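Long-range contact in lysyl-trna-dependent l-ysyl-phosphatidylgycerol synthase (Bacillus licheniformis, PDB 4V36), which probably transfers lysine from lysyl-tRNA to the membrane lipid phosphatidylglycerol, a lipid modification linked to bacterial resistance: residues N163-V168 with V207-I212. Residues are numbered along the deposited sequence; the frame is centred on the assembly and turned at random.
Sequences NELRQV and VAFMNI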
ATOM      1  N   ASN A 163      18.531 -11.765  -8.178  1.00 19.55           N
ATOM      2  CA  ASN A 163      18.211 -13.107  -8.654  1.00 20.96           C
ATOM      3  C   ASN A 163      17.691 -13.994  -7.530  1.00 17.88           C
ATOM      4  O   ASN A 163      16.752 -14.766  -7.722  1.00 18.80           O
ATOM      5  CB  ASN A 163      19.434 -13.759  -9.300  1.00 20.86           C
ATOM      6  CG  ASN A 163      19.704 -13.235 -10.695  1.00 24.85           C
ATOM      7  OD1 ASN A 163      18.820 -12.676 -11.342  1.00 23.96           O
ATOM      8  ND2 ASN A 163      20.930 -13.422 -11.170  1.00 28.65           N
ATOM      9  N   GLU A 164      18.306 -13.877  -6.357  1.00 17.76           N
ATOM     10  CA  GLU A 164      17.893 -14.653  -5.194  1.00 19.53           C
ATOM     11  C   GLU A 164      16.520 -14.210  -4.699  1.00 22.22           C
ATOM     12  O   GLU A 164      15.745 -15.018  -4.186  1.00 17.69           O
ATOM     13  CB  GLU A 164      18.927 -14.531  -4.072  1.00 19.28           C
ATOM     14  CG  GLU A 164      20.279 -15.134  -4.416  1.00 35.48           C
ATOM     15  CD  GLU A 164      21.332 -14.861  -3.361  1.00 52.96           C
ATOM     16  OE1 GLU A 164      21.013 -14.185  -2.360  1.00 59.20           O
ATOM     17  OE2 GLU A 164      22.482 -15.319  -3.532  1.00 62.97           O
ATOM     18  N   LEU A 165      16.223 -12.924  -4.856  1.00 16.05           N
ATOM     19  CA  LEU A 165      14.917 -12.398  -4.479  1.00 13.74           C
ATOM     20  C   LEU A 165      13.853 -12.831  -5.479  1.00 14.94           C
ATOM     21  O   LEU A 165      12.711 -13.096  -5.106  1.00 18.38           O
ATOM     22  CB  LEU A 165      14.950 -10.872  -4.381  1.00 17.82           C
ATOM     23  CG  LEU A 165      15.901 -10.256  -3.353  1.00 20.97           C
ATOM     24  CD1 LEU A 165      15.704  -8.752  -3.294  1.00 16.47           C
ATOM     25  CD2 LEU A 165      15.703 -10.877  -1.983  1.00  9.10           C
ATOM     26  N   ARG A 166      14.235 -12.901  -6.751  1.00 15.04           N
ATOM     27  CA  ARG A 166      13.305 -13.291  -7.807  1.00 22.01           C
ATOM     28  C   ARG A 166      12.879 -14.746  -7.652  1.00 23.39           C
ATOM     29  O   ARG A 166      11.710 -15.083  -7.846  1.00 19.37           O
ATOM     30  CB  ARG A 166      13.926 -13.069  -9.189  1.00 15.25           C
ATOM     31  CG  ARG A 166      13.010 -13.464 -10.337  1.00 18.76           C
ATOM     32  CD  ARG A 166      13.638 -13.169 -11.690  1.00 26.97           C
ATOM     33  NE  ARG A 166      13.855 -11.740 -11.900  1.00 22.58           N
ATOM     34  CZ  ARG A 166      12.916 -10.893 -12.307  1.00 30.40           C
ATOM     35  NH1 ARG A 166      11.684 -11.326 -12.542  1.00 17.65           N
ATOM     36  NH2 ARG A 166      13.205  -9.609 -12.473  1.00 32.25           N
ATOM     37  N   GLN A 167      13.834 -15.604  -7.303  1.00 17.86           N
ATOM     38  CA  GLN A 167      13.554 -17.017  -7.072  1.00 13.94           C
ATOM     39  C   GLN A 167      12.541 -17.190  -5.946  1.00 23.51           C
ATOM     40  O   GLN A 167      11.630 -18.013  -6.037  1.00 26.78           O
ATOM     41  CB  GLN A 167      14.842 -17.776  -6.748  1.00 19.48           C
ATOM     42  CG  GLN A 167      15.823 -17.849  -7.907  1.00 39.70           C
ATOM     43  CD  GLN A 167      17.155 -18.454  -7.511  1.00 49.43           C
ATOM     44  OE1 GLN A 167      17.370 -18.809  -6.352  1.00 53.78           O
ATOM     45  NE2 GLN A 167      18.060 -18.575  -8.475  1.00 51.85           N
ATOM     46  N   VAL A 168      12.705 -16.404  -4.888  1.00 23.02           N
ATOM     47  CA  VAL A 168      11.760 -16.398  -3.778  1.00 23.13           C
ATOM     48  C   VAL A 168      10.408 -15.846  -4.228  1.00 22.13           C
ATOM     49  O   VAL A 168       9.356 -16.393  -3.891  1.00 21.81           O
ATOM     50  CB  VAL A 168      12.288 -15.566  -2.593  1.00 21.75           C
ATOM     51  CG1 VAL A 168      11.214 -15.400  -1.529  1.00 17.94           C
ATOM     52  CG2 VAL A 168      13.538 -16.210  -2.007  1.00 20.14           C
ATOM     53  N   VAL A 207      15.042 -16.947   2.438  1.00 13.55           N
ATOM     54  CA  VAL A 207      13.759 -17.633   2.326  1.00 19.30           C
ATOM     55  C   VAL A 207      12.587 -16.656   2.311  1.00 23.50           C
ATOM     56  O   VAL A 207      11.447 -17.056   2.082  1.00 27.11           O
ATOM     57  CB  VAL A 207      13.552 -18.635   3.476  1.00 15.98           C
ATOM     58  CG1 VAL A 207      14.700 -19.634   3.521  1.00 22.47           C
ATOM     59  CG2 VAL A 207      13.421 -17.905   4.801  1.00 12.97           C
ATOM     60  N   ALA A 208      12.871 -15.379   2.552  1.00 13.61           N
ATOM     61  CA  ALA A 208      11.833 -14.351   2.554  1.00 20.46           C
ATOM     62  C   ALA A 208      12.430 -12.957   2.388  1.00 17.91           C
ATOM     63  O   ALA A 208      13.566 -12.714   2.789  1.00 17.33           O
ATOM     64  CB  ALA A 208      11.014 -14.423   3.839  1.00 15.23           C
ATOM     65  N   PHE A 209      11.664 -12.043   1.797  1.00 15.72           N
ATOM     66  CA  PHE A 209      12.115 -10.660   1.674  1.00  8.82           C
ATOM     67  C   PHE A 209      10.963  -9.663   1.710  1.00 19.70           C
ATOM     68  O   PHE A 209       9.831  -9.986   1.346  1.00 18.21           O
ATOM     69  CB  PHE A 209      12.928 -10.466   0.389  1.00  8.62           C
ATOM     70  CG  PHE A 209      12.099 -10.442  -0.868  1.00 18.68           C
ATOM     71  CD1 PHE A 209      11.799 -11.617  -1.537  1.00 10.16           C
ATOM     72  CD2 PHE A 209      11.640  -9.241  -1.392  1.00 11.64           C
ATOM     73  CE1 PHE A 209      11.043 -11.598  -2.695  1.00 13.31           C
ATOM     74  CE2 PHE A 209      10.885  -9.217  -2.548  1.00 12.89           C
ATOM     75  CZ  PHE A 209      10.588 -10.396  -3.202  1.00 18.19           C
ATOM     76  N   MET A 210      11.269  -8.449   2.158  1.00 14.40           N
ATOM     77  CA  MET A 210      10.311  -7.349   2.184  1.00 12.31           C
ATOM     78  C   MET A 210      11.019  -6.049   1.833  1.00 15.80           C
ATOM     79  O   MET A 210      12.185  -5.867   2.178  1.00 17.99           O
ATOM     80  CB  MET A 210       9.649  -7.219   3.560  1.00 23.37           C
ATOM     81  CG  MET A 210       8.912  -8.455   4.042  1.00 34.40           C
ATOM     82  SD  MET A 210       9.377  -8.892   5.726  1.00 48.15           S
ATOM     83  CE  MET A 210      11.117  -9.260   5.505  1.00 25.08           C
ATOM     84  N   ASN A 211      10.323  -5.146   1.153  1.00 18.67           N
ATOM     85  CA  ASN A 211      10.890  -3.837   0.857  1.00 20.53           C
ATOM     86  C   ASN A 211      10.330  -2.773   1.798  1.00 23.05           C
ATOM     87  O   ASN A 211       9.117  -2.588   1.894  1.00 28.30           O
ATOM     88  CB  ASN A 211      10.643  -3.458  -0.606  1.00 15.53           C
ATOM     89  CG  ASN A 211       9.185  -3.576  -1.008  1.00 22.05           C
ATOM     90  OD1 ASN A 211       8.414  -4.302  -0.386  1.00 28.80           O
ATOM     91  ND2 ASN A 211       8.804  -2.863  -2.061  1.00 22.46           N
ATOM     92  N   ILE A 212      11.227  -2.084   2.500  1.00 23.01           N
ATOM     93  CA  ILE A 212      10.838  -1.102   3.509  1.00 28.26           C
ATOM     94  C   ILE A 212      10.492   0.244   2.882  1.00 28.09           C
ATOM     95  O   ILE A 212      11.342   0.890   2.271  1.00 37.06           O
ATOM     96  CB  ILE A 212      11.957  -0.896   4.549  1.00 32.67           C
ATOM     97  CG1 ILE A 212      12.501  -2.244   5.025  1.00 36.53           C
ATOM     98  CG2 ILE A 212      11.451  -0.069   5.721  1.00 33.20           C
ATOM     99  CD1 ILE A 212      11.467  -3.115   5.696  1.00 40.67           C
TER
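Leu-165 and Val-168 of helix 159-173 rest on Phe-209 of strand 206-213; the axes of segments 163-168 and 207-212 approach to 8.4 Å, with their N-to-C directions at 106°, so that the helix lies nearly crosswise on the sheet. This is alpha/beta layering in a lysyltransferase domain of the acetyltransferase-like clan: helix 159-173 covers one side of the strand, while Ala-208, pointing away, and Met-210 meet Leu-240 of helix 236-251. Phe-209 makes the largest single contribution, 87 of the 234 Å² buried. Its CG sits between the backbone N and the carbonyl carbon (chi1 74°), which projects the ring from the strand toward the helix. Leu-165 covers one face, with CB 4.2 Å above the ring plane and over the ring centre, and its CD2 lies 3.7 Å from Phe-209 CB, at the root of the ring. Val-168 comes in at the edge instead: CG1, anti to the backbone N (chi1 172°), lies near the ring plane and 3.8 Å from Phe-209 CD1. These two apolar pairs join helix and strand; no hydrogen bond crosses, and all five touching residues are buried. Val-168 CG1 is 4.0 Å from Val-207 O, a carbonyl that accepts a weak hydrogen bond from Ser-229 OG. Val-207 and Ala-208 both face Leu-199 on the neighbouring strand, a classic beta bulge just before Phe-209. Phe-186 packs around Leu-165 and Phe-209, whose side chain is about 7 Å from the bound lysine amide. The closest approach involves a backbone oxygen: Leu-165 O stands 3.3 Å from Phe-209 CE1.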